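PDB 5NEC: TonB-dependent siderophore receptor from Pseudomonas aeruginosa 39016, which probably takes up iron-siderophore complexes across the outer membrane by TonB-dependent transport, making it a candidate entry route for siderophore-drug conjugates. Local coordinates for residues R274-S279 with H308-W313; W596-G601 with F641-T646; G657-V662 with W679-M684. All coordinates share one frame; numbering follows the deposited sequence.

Contact 1 of 3, residues R274-S279 with H308-W313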
loop_
_atom_site.group_PDB
_atom_site.type_symbol
_atom_site.label_atom_id
_atom_site.label_comp_id
_atom_site.label_asym_id
_atom_site.label_seq_id
_atom_site.Cartn_x
_atom_site.Cartn_y
_atom_site.Cartn_z
ATOM N N ARG A 274 25.155 1.771 -13.648
ATOM C CA ARG A 274 24.596 0.450 -13.890
ATOM C C ARG A 274 23.136 0.309 -13.510
ATOM O O ARG A 274 22.366 -0.300 -14.248
ATOM C CB ARG A 274 25.404 -0.617 -13.145
ATOM C CG ARG A 274 24.808 -2.013 -13.232
ATOM C CD ARG A 274 25.628 -3.070 -12.521
ATOM N NE ARG A 274 25.388 -3.099 -11.087
ATOM C CZ ARG A 274 26.002 -3.934 -10.244
ATOM N NH1 ARG A 274 26.911 -4.808 -10.685
ATOM N NH2 ARG A 274 25.730 -3.882 -8.940
ATOM N N ASP A 275 22.760 0.800 -12.337
ATOM C CA ASP A 275 21.481 0.423 -11.735
ATOM C C ASP A 275 20.326 1.249 -12.285
ATOM O O ASP A 275 20.493 2.420 -12.558
ATOM C CB ASP A 275 21.547 0.523 -10.200
ATOM C CG ASP A 275 22.632 -0.399 -9.583
ATOM O OD1 ASP A 275 23.083 -1.361 -10.250
ATOM O OD2 ASP A 275 23.034 -0.139 -8.426
ATOM N N PHE A 276 19.164 0.624 -12.454
ATOM C CA PHE A 276 17.996 1.293 -13.013
ATOM C C PHE A 276 16.721 0.625 -12.517
ATOM O O PHE A 276 16.724 -0.545 -12.150
ATOM C CB PHE A 276 18.042 1.317 -14.568
ATOM C CG PHE A 276 18.152 -0.052 -15.216
ATOM C CD1 PHE A 276 17.030 -0.839 -15.414
ATOM C CD2 PHE A 276 19.390 -0.550 -15.623
ATOM C CE1 PHE A 276 17.129 -2.091 -15.990
ATOM C CE2 PHE A 276 19.496 -1.798 -16.206
ATOM C CZ PHE A 276 18.360 -2.575 -16.387
ATOM N N GLN A 277 15.633 1.376 -12.513
ATOM C CA GLN A 277 14.341 0.859 -12.102
ATOM C C GLN A 277 13.277 1.535 -12.962
ATOM O O GLN A 277 12.968 2.693 -12.772
ATOM C CB GLN A 277 14.161 1.123 -10.618
ATOM C CG GLN A 277 12.934 0.537 -9.980
ATOM C CD GLN A 277 12.671 1.138 -8.623
ATOM O OE1 GLN A 277 13.543 1.193 -7.770
ATOM N NE2 GLN A 277 11.489 1.695 -8.460
ATOM N N LYS A 278 12.779 0.804 -13.952
ATOM C CA LYS A 278 11.856 1.322 -14.958
ATOM C C LYS A 278 10.555 0.569 -14.865
ATOM O O LYS A 278 10.564 -0.642 -14.789
ATOM C CB LYS A 278 12.429 1.127 -16.355
ATOM C CG LYS A 278 13.523 2.106 -16.637
ATOM C CD LYS A 278 14.431 1.667 -17.786
ATOM C CE LYS A 278 15.453 2.760 -18.058
ATOM N NZ LYS A 278 16.629 2.245 -18.816
ATOM N N SER A 279 9.440 1.288 -14.862
ATOM C CA SER A 279 8.148 0.629 -14.885
ATOM C C SER A 279 7.121 1.409 -15.683
ATOM O O SER A 279 7.262 2.603 -15.911
ATOM C CB SER A 279 7.658 0.295 -13.465
ATOM O OG SER A 279 7.052 1.390 -12.854
ATOM N N HIS A 308 4.736 -3.477 -17.020
ATOM C CA HIS A 308 6.087 -3.883 -17.330
ATOM C C HIS A 308 7.016 -3.372 -16.216
ATOM O O HIS A 308 6.861 -2.247 -15.720
ATOM C CB HIS A 308 6.510 -3.323 -18.690
ATOM C CG HIS A 308 7.887 -3.741 -19.104
ATOM N ND1 HIS A 308 8.238 -5.061 -19.324
ATOM C CD2 HIS A 308 9.011 -3.014 -19.316
ATOM C CE1 HIS A 308 9.511 -5.126 -19.669
ATOM N NE2 HIS A 308 10.001 -3.898 -19.681
ATOM N N GLN A 309 7.966 -4.206 -15.816
ATOM C CA GLN A 309 9.011 -3.825 -14.882
ATOM C C GLN A 309 10.362 -4.299 -15.379
ATOM O O GLN A 309 10.522 -5.443 -15.789
ATOM C CB GLN A 309 8.736 -4.418 -13.521
ATOM C CG GLN A 309 7.617 -3.702 -12.822
ATOM C CD GLN A 309 7.233 -4.375 -11.533
ATOM O OE1 GLN A 309 7.379 -5.593 -11.399
ATOM N NE2 GLN A 309 6.732 -3.583 -10.560
ATOM N N ASP A 310 11.325 -3.397 -15.339
ATOM C CA ASP A 310 12.679 -3.651 -15.774
ATOM C C ASP A 310 13.615 -3.012 -14.708
ATOM O O ASP A 310 13.863 -1.779 -14.722
ATOM C CB ASP A 310 12.848 -3.080 -17.187
ATOM C CG ASP A 310 14.169 -3.441 -17.829
ATOM O OD1 ASP A 310 14.924 -4.312 -17.334
ATOM O OD2 ASP A 310 14.474 -2.815 -18.853
ATOM N N TYR A 311 14.062 -3.862 -13.770
ATOM C CA TYR A 311 14.791 -3.459 -12.564
ATOM C C TYR A 311 16.154 -4.141 -12.511
ATOM O O TYR A 311 16.244 -5.335 -12.768
ATOM C CB TYR A 311 14.038 -3.881 -11.289
ATOM C CG TYR A 311 12.680 -3.260 -11.020
ATOM C CD1 TYR A 311 12.145 -2.254 -11.834
ATOM C CD2 TYR A 311 11.920 -3.660 -9.913
ATOM C CE1 TYR A 311 10.908 -1.688 -11.566
ATOM C CE2 TYR A 311 10.676 -3.084 -9.635
ATOM C CZ TYR A 311 10.181 -2.105 -10.465
ATOM O OH TYR A 311 8.966 -1.518 -10.232
ATOM N N LEU A 312 17.187 -3.381 -12.147
ATOM C CA LEU A 312 18.520 -3.895 -11.815
ATOM C C LEU A 312 19.130 -3.028 -10.711
ATOM O O LEU A 312 19.370 -1.826 -10.912
ATOM C CB LEU A 312 19.429 -3.853 -13.033
ATOM C CG LEU A 312 20.940 -4.109 -12.868
ATOM C CD1 LEU A 312 21.149 -5.464 -12.291
ATOM C CD2 LEU A 312 21.689 -4.018 -14.183
ATOM N N TRP A 313 19.410 -3.632 -9.562
ATOM C CA TRP A 313 19.860 -2.862 -8.409
ATOM C C TRP A 313 20.932 -3.608 -7.614
ATOM O O TRP A 313 21.204 -4.785 -7.862
ATOM C CB TRP A 313 18.657 -2.472 -7.536
ATOM C CG TRP A 313 18.086 -3.561 -6.703
ATOM C CD1 TRP A 313 18.309 -3.759 -5.385
ATOM C CD2 TRP A 313 17.184 -4.590 -7.119
ATOM N NE1 TRP A 313 17.618 -4.860 -4.941
ATOM C CE2 TRP A 313 16.904 -5.387 -5.982
ATOM C CE3 TRP A 313 16.562 -4.910 -8.337
ATOM C CZ2 TRP A 313 16.039 -6.507 -6.030
ATOM C CZ3 TRP A 313 15.704 -6.020 -8.375
ATOM C CH2 TRP A 313 15.461 -6.804 -7.231
#

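Contact 2 of 3, residues W596-G601 with F641-T646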
loop_
_atom_site.group_PDB
_atom_site.type_symbol
_atom_site.label_atom_id
_atom_site.label_comp_id
_atom_site.label_asym_id
_atom_site.label_seq_id
_atom_site.Cartn_x
_atom_site.Cartn_y
_atom_site.Cartn_z
ATOM N N TRP A 596 -10.211 21.845 15.873
ATOM C CA TRP A 596 -9.182 20.858 16.172
ATOM C C TRP A 596 -9.575 19.482 15.613
ATOM O O TRP A 596 -10.495 18.846 16.130
ATOM C CB TRP A 596 -8.967 20.803 17.692
ATOM C CG TRP A 596 -7.828 19.958 18.173
ATOM C CD1 TRP A 596 -6.727 19.578 17.465
ATOM C CD2 TRP A 596 -7.657 19.424 19.493
ATOM N NE1 TRP A 596 -5.893 18.825 18.250
ATOM C CE2 TRP A 596 -6.439 18.711 19.501
ATOM C CE3 TRP A 596 -8.425 19.465 20.667
ATOM C CZ2 TRP A 596 -5.961 18.046 20.636
ATOM C CZ3 TRP A 596 -7.955 18.804 21.796
ATOM C CH2 TRP A 596 -6.728 18.104 21.771
ATOM N N LYS A 597 -8.867 19.047 14.561
ATOM C CA LYS A 597 -9.094 17.751 13.915
ATOM C C LYS A 597 -8.029 16.723 14.278
ATOM O O LYS A 597 -6.888 17.063 14.578
ATOM C CB LYS A 597 -9.136 17.902 12.394
ATOM C CG LYS A 597 -10.317 18.717 11.926
ATOM C CD LYS A 597 -10.572 18.546 10.446
ATOM C CE LYS A 597 -9.486 19.214 9.623
ATOM N NZ LYS A 597 -9.892 19.322 8.197
ATOM N N VAL A 598 -8.417 15.455 14.223
ATOM C CA VAL A 598 -7.533 14.362 14.578
ATOM C C VAL A 598 -7.769 13.122 13.687
ATOM O O VAL A 598 -8.903 12.810 13.314
ATOM C CB VAL A 598 -7.649 14.037 16.087
ATOM C CG1 VAL A 598 -8.911 13.245 16.398
ATOM C CG2 VAL A 598 -6.415 13.303 16.580
ATOM N N PHE A 599 -6.668 12.463 13.322
ATOM C CA PHE A 599 -6.696 11.174 12.659
ATOM C C PHE A 599 -5.573 10.366 13.291
ATOM O O PHE A 599 -4.406 10.707 13.139
ATOM C CB PHE A 599 -6.480 11.362 11.165
ATOM C CG PHE A 599 -6.671 10.114 10.358
ATOM C CD1 PHE A 599 -7.960 9.710 9.972
ATOM C CD2 PHE A 599 -5.572 9.353 9.947
ATOM C CE1 PHE A 599 -8.156 8.561 9.212
ATOM C CE2 PHE A 599 -5.759 8.200 9.183
ATOM C CZ PHE A 599 -7.052 7.804 8.813
ATOM N N ALA A 600 -5.932 9.327 14.040
ATOM C CA ALA A 600 -4.992 8.660 14.942
ATOM C C ALA A 600 -5.373 7.217 15.230
ATOM O O ALA A 600 -6.534 6.861 15.163
ATOM C CB ALA A 600 -4.872 9.443 16.247
ATOM N N GLY A 601 -4.374 6.381 15.517
ATOM C CA GLY A 601 -4.609 4.991 15.911
ATOM C C GLY A 601 -3.479 4.386 16.720
ATOM O O GLY A 601 -2.352 4.880 16.702
ATOM N N PHE A 641 2.028 3.539 16.797
ATOM C CA PHE A 641 1.160 4.652 17.130
ATOM C C PHE A 641 1.318 5.713 16.041
ATOM O O PHE A 641 2.443 6.086 15.682
ATOM C CB PHE A 641 1.537 5.197 18.534
ATOM C CG PHE A 641 0.840 6.491 18.915
ATOM C CD1 PHE A 641 1.343 7.726 18.500
ATOM C CD2 PHE A 641 -0.319 6.475 19.696
ATOM C CE1 PHE A 641 0.706 8.909 18.848
ATOM C CE2 PHE A 641 -0.962 7.666 20.047
ATOM C CZ PHE A 641 -0.446 8.885 19.622
ATOM N N SER A 642 0.192 6.187 15.515
ATOM C CA SER A 642 0.166 7.265 14.534
ATOM C C SER A 642 -0.830 8.315 15.005
ATOM O O SER A 642 -1.967 7.982 15.345
ATOM C CB SER A 642 -0.266 6.731 13.161
ATOM O OG SER A 642 0.650 5.764 12.643
ATOM N N LEU A 643 -0.397 9.570 15.046
ATOM C CA LEU A 643 -1.240 10.699 15.403
ATOM C C LEU A 643 -1.027 11.750 14.341
ATOM O O LEU A 643 0.110 12.163 14.125
ATOM C CB LEU A 643 -0.828 11.286 16.758
ATOM C CG LEU A 643 -1.487 12.629 17.146
ATOM C CD1 LEU A 643 -2.992 12.476 17.226
ATOM C CD2 LEU A 643 -0.953 13.156 18.462
ATOM N N TRP A 644 -2.105 12.178 13.684
ATOM C CA TRP A 644 -2.077 13.349 12.802
ATOM C C TRP A 644 -3.148 14.318 13.282
ATOM O O TRP A 644 -4.297 13.920 13.488
ATOM C CB TRP A 644 -2.340 12.973 11.341
ATOM C CG TRP A 644 -2.310 14.172 10.443
ATOM C CD1 TRP A 644 -3.381 14.828 9.914
ATOM C CD2 TRP A 644 -1.148 14.875 10.002
ATOM N NE1 TRP A 644 -2.957 15.889 9.152
ATOM C CE2 TRP A 644 -1.590 15.943 9.192
ATOM C CE3 TRP A 644 0.233 14.692 10.199
ATOM C CZ2 TRP A 644 -0.701 16.844 8.583
ATOM C CZ3 TRP A 644 1.118 15.573 9.592
ATOM C CH2 TRP A 644 0.646 16.643 8.788
ATOM N N THR A 645 -2.772 15.585 13.446
ATOM C CA THR A 645 -3.693 16.600 13.929
ATOM C C THR A 645 -3.497 17.961 13.263
ATOM O O THR A 645 -2.365 18.354 12.970
ATOM C CB THR A 645 -3.595 16.739 15.457
ATOM O OG1 THR A 645 -4.632 17.606 15.910
ATOM C CG2 THR A 645 -2.247 17.302 15.912
ATOM N N THR A 646 -4.609 18.658 13.013
ATOM C CA THR A 646 -4.573 20.040 12.533
ATOM C C THR A 646 -5.424 20.937 13.412
ATOM O O THR A 646 -6.423 20.502 13.990
ATOM C CB THR A 646 -5.036 20.161 11.073
ATOM O OG1 THR A 646 -6.344 19.604 10.920
ATOM C CG2 THR A 646 -4.046 19.447 10.157
#

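Contact 3 of 3, residues G657-V662 with W679-M684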
loop_
_atom_site.group_PDB
_atom_site.type_symbol
_atom_site.label_atom_id
_atom_site.label_comp_id
_atom_site.label_asym_id
_atom_site.label_seq_id
_atom_site.Cartn_x
_atom_site.Cartn_y
_atom_site.Cartn_z
ATOM N N GLY A 657 0.573 18.815 12.851
ATOM C CA GLY A 657 1.702 17.922 12.930
ATOM C C GLY A 657 1.318 16.475 13.090
ATOM O O GLY A 657 0.136 16.138 13.167
ATOM N N GLY A 658 2.334 15.622 13.114
ATOM C CA GLY A 658 2.143 14.226 13.393
ATOM C C GLY A 658 3.279 13.657 14.203
ATOM O O GLY A 658 4.408 14.107 14.080
ATOM N N ALA A 659 2.955 12.678 15.038
ATOM C CA ALA A 659 3.936 11.890 15.761
ATOM C C ALA A 659 3.665 10.431 15.421
ATOM O O ALA A 659 2.523 9.966 15.520
ATOM C CB ALA A 659 3.807 12.116 17.253
ATOM N N PHE A 660 4.712 9.711 15.015
ATOM C CA PHE A 660 4.568 8.323 14.599
ATOM C C PHE A 660 5.599 7.486 15.329
ATOM O O PHE A 660 6.778 7.797 15.273
ATOM C CB PHE A 660 4.749 8.208 13.081
ATOM C CG PHE A 660 3.907 9.179 12.298
ATOM C CD1 PHE A 660 2.587 8.890 12.005
ATOM C CD2 PHE A 660 4.429 10.403 11.883
ATOM C CE1 PHE A 660 1.802 9.792 11.296
ATOM C CE2 PHE A 660 3.651 11.309 11.183
ATOM C CZ PHE A 660 2.331 11.007 10.892
ATOM N N TYR A 661 5.154 6.446 16.024
ATOM C CA TYR A 661 6.059 5.468 16.626
ATOM C C TYR A 661 5.896 4.097 15.943
ATOM O O TYR A 661 4.776 3.659 15.656
ATOM C CB TYR A 661 5.833 5.374 18.144
ATOM C CG TYR A 661 6.640 4.282 18.802
ATOM C CD1 TYR A 661 7.975 4.488 19.149
ATOM C CD2 TYR A 661 6.078 3.021 19.052
ATOM C CE1 TYR A 661 8.721 3.490 19.739
ATOM C CE2 TYR A 661 6.818 2.013 19.646
ATOM C CZ TYR A 661 8.139 2.262 19.989
ATOM O OH TYR A 661 8.892 1.275 20.564
ATOM N N VAL A 662 7.018 3.442 15.665
ATOM C CA VAL A 662 7.019 2.046 15.212
ATOM C C VAL A 662 8.061 1.299 16.046
ATOM O O VAL A 662 9.201 1.714 16.104
ATOM C CB VAL A 662 7.343 1.905 13.698
ATOM C CG1 VAL A 662 7.427 0.442 13.297
ATOM C CG2 VAL A 662 6.306 2.608 12.847
ATOM N N TRP A 679 10.841 7.080 16.697
ATOM C CA TRP A 679 9.848 8.138 16.728
ATOM C C TRP A 679 10.131 9.039 15.543
ATOM O O TRP A 679 11.283 9.381 15.287
ATOM C CB TRP A 679 9.973 8.961 18.025
ATOM C CG TRP A 679 9.256 8.348 19.172
ATOM C CD1 TRP A 679 9.789 7.573 20.163
ATOM C CD2 TRP A 679 7.848 8.440 19.443
ATOM N NE1 TRP A 679 8.797 7.178 21.036
ATOM C CE2 TRP A 679 7.597 7.693 20.613
ATOM C CE3 TRP A 679 6.773 9.067 18.794
ATOM C CZ2 TRP A 679 6.322 7.568 21.161
ATOM C CZ3 TRP A 679 5.503 8.946 19.340
ATOM C CH2 TRP A 679 5.290 8.198 20.520
ATOM N N ARG A 680 9.091 9.421 14.815
ATOM C CA ARG A 680 9.207 10.426 13.760
ATOM C C ARG A 680 8.174 11.508 14.016
ATOM O O ARG A 680 7.037 11.204 14.382
ATOM C CB ARG A 680 8.970 9.784 12.396
ATOM C CG ARG A 680 8.749 10.784 11.268
ATOM C CD ARG A 680 8.390 10.110 9.963
ATOM N NE ARG A 680 7.918 11.096 8.998
ATOM C CZ ARG A 680 7.681 10.872 7.702
ATOM N NH1 ARG A 680 7.873 9.684 7.143
ATOM N NH2 ARG A 680 7.244 11.866 6.941
ATOM N N TYR A 681 8.563 12.761 13.797
ATOM C CA TYR A 681 7.627 13.882 13.925
ATOM C C TYR A 681 7.567 14.670 12.627
ATOM O O TYR A 681 8.586 14.849 11.978
ATOM C CB TYR A 681 7.993 14.787 15.115
ATOM C CG TYR A 681 7.997 14.063 16.453
ATOM C CD1 TYR A 681 9.152 13.428 16.913
ATOM C CD2 TYR A 681 6.855 14.012 17.263
ATOM C CE1 TYR A 681 9.180 12.756 18.126
ATOM C CE2 TYR A 681 6.869 13.346 18.486
ATOM C CZ TYR A 681 8.047 12.714 18.903
ATOM O OH TYR A 681 8.112 12.043 20.111
ATOM N N ASP A 682 6.362 15.099 12.250
ATOM C CA ASP A 682 6.107 15.914 11.061
ATOM C C ASP A 682 5.405 17.218 11.453
ATOM O O ASP A 682 4.670 17.238 12.433
ATOM C CB ASP A 682 5.183 15.152 10.117
ATOM C CG ASP A 682 5.842 13.933 9.467
ATOM O OD1 ASP A 682 7.081 13.734 9.576
ATOM O OD2 ASP A 682 5.110 13.163 8.812
ATOM N N ALA A 683 5.603 18.289 10.688
ATOM C CA ALA A 683 4.924 19.576 10.934
ATOM C C ALA A 683 4.322 20.099 9.643
ATOM O O ALA A 683 4.866 19.826 8.578
ATOM C CB ALA A 683 5.901 20.599 11.504
ATOM N N MET A 684 3.211 20.839 9.738
ATOM C CA MET A 684 2.659 21.577 8.592
ATOM C C MET A 684 2.009 22.906 8.969
ATOM O O MET A 684 1.537 23.100 10.086
ATOM C CB MET A 684 1.654 20.725 7.780
ATOM C CG MET A 684 0.217 20.633 8.305
ATOM S SD MET A 684 -0.956 21.963 7.879
ATOM C CE MET A 684 -1.224 21.636 6.153
#

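Contact 1 of 3, residues R274-S279 with H308-W313
The beta hairpin of strands 276-291 and 296-316, part of the transmembrane barrel of a TonB-dependent receptor, brings F276 against L312 and K278 against D310. Its antiparallel character follows from the 171° between the local strand axes and from two reciprocal pairs of backbone hydrogen bonds. F276 and L312 exchange N-H...O bonds in both directions, and K278 and D310 do the same. Between and beyond these hydrogen-bonded pairs lie the non-hydrogen-bonded pairs Q277-Y311 and S279-Q309.

Each face of the hairpin carries its own ring contact. On one, F276 holds CG between its backbone N and carbonyl carbon (chi1 57°), which swings the ring toward the neighbouring strand. L312 CB then sits over one ring face, 3.9 Å from the centroid of F276, as a CH-pi contact, and L312 CD2 touches F276 CE2 at 3.7 Å. The rim of the same ring meets oxygen: D310 O lies near the ring plane, 3.4 Å from F276 CD1, and the D310 carboxylate is turned 74° from the ring with OD1 close to CE1. That carboxylate oxygen is engaged by the hydroxyl of Y377.

Just before strand 276-291, R274 NE donates to D275 OD1 at 3.0 Å in a salt bridge lying in the guanidinium plane. T314 OG1 is hydrogen-bonded to both R274 NH2 and D275 OD2, so arginine and acid share a second partner.

The opposite face, with Q277 and Y311, meets P90, a residue within the plug-domain range, consistent with a face turned into the barrel. Here the Y311 ring is sandwiched: Q309 CB lies over one side, and over the other Q277 CG stands 3.6 Å from the centroid of the Y311 ring.

Contact 2 of 3, residues W596-G601 with F641-T646
F641 meets G601 first through its backbone, its CA lying 3.5 Å from G601 O in a CA-H...O contact. S642 follows with a reciprocal pair of bonds to G601, N to O each way, while its OG turns from the partner strand to R75 O. L643 reaches across with one methyl: CD1 packs 3.6 Å from V598 CG2 and also touches A600 CB, bridging two residues of the other strand. At W644 the backbone pairs doubly with F599, and the side chains meet only at their roots, CB to CB 4.4 Å. This is antiparallel pairing of neighbouring strands in the receptor's beta-barrel wall, with local axes 174° apart. The rings of W644 and F599 lead away from each other; F599 packs on V57 and V61, consistent with a face directed at the plug, and W644 NE1 bonds the hydroxyl of Y33, an N-terminal residue. T645 lies on the other face. With OG1 anti to the backbone N (chi1 -172°), its hydroxyl donates to K597 O at 2.7 Å, and W596 NE1 gives OG1 a weak bond, bent to 124° at the hydrogen. T646 N is a second donor to K597 O, longer at 3.2 Å and coming from above the carbonyl plane; K597 N donates back to T646 O. T646 OG1, weakly bonded to Y33 OH, rests 3.4 Å from K597 CE; the K597 ammonium bonds T31 O and makes a cation-pi contact with Y33.

Contact 3 of 3, residues G657-V662 with W679-M684
Y661 packs on the face of W679 where the two barrel strands of the hairpin 653-666/674-688 meet. The strands run antiparallel, and G658-D682 and F660-R680 each exchange two N-H...O bonds. Y661 CB stands almost exactly on the normal of the W679 six-membered ring, 3.5 Å from its centroid, while the phenol ring is inclined at 45° to the indole. Y681 OH lies over the opposite indole face, and A659 CB touches Y681 CE2 at 3.5 Å. This face carries exposed W679 and partly exposed neighbours, so its aromatic packing lies on the open side of the wall.

On the other face G658, F660 and D682 are buried. There F660, with CG anti to its carbonyl carbon (chi1 -50°), extends along the strand over G658, where the absence of a side chain leaves room for the ring. F660 CE2 comes 3.3 Å from D682 OD2, the carboxylate and ring planes being 58° apart. Toward the 683-684 end the side-chain packing thins: G657 and A683 approach through their CA atoms, 4.1 Å apart.

D682 OD1 receives R680 NE at 2.8 Å on its syn side, in the guanidinium plane, and also the backbone N of N701. D682 OD2 forms a salt bridge to R75, within the plug-domain range. An acid set between two arginines would probably stay ionised, so the charge pair probably links the barrel wall to the plug.

All three contacts pair neighbouring antiparallel strands of the barrel, and they follow one another along the chain. Contact 1 stands apart, its centre about 37 Å from that of contact 2 and 32 Å from that of contact 3; contacts 1 and 2 lie on opposite sides of the chain's centre. Contacts 2 and 3 are only about 10 Å apart between centres, because strands 639-650 and 653-666 are themselves adjacent: F641 O is 2.8 Å from Y661 N, probably a hydrogen bond. Together they make a continuous four-stranded piece of wall. R75 meets both S642 and D682, which suggests that this piece of wall faces the plug; P90, also in the plug range, touches contact 1.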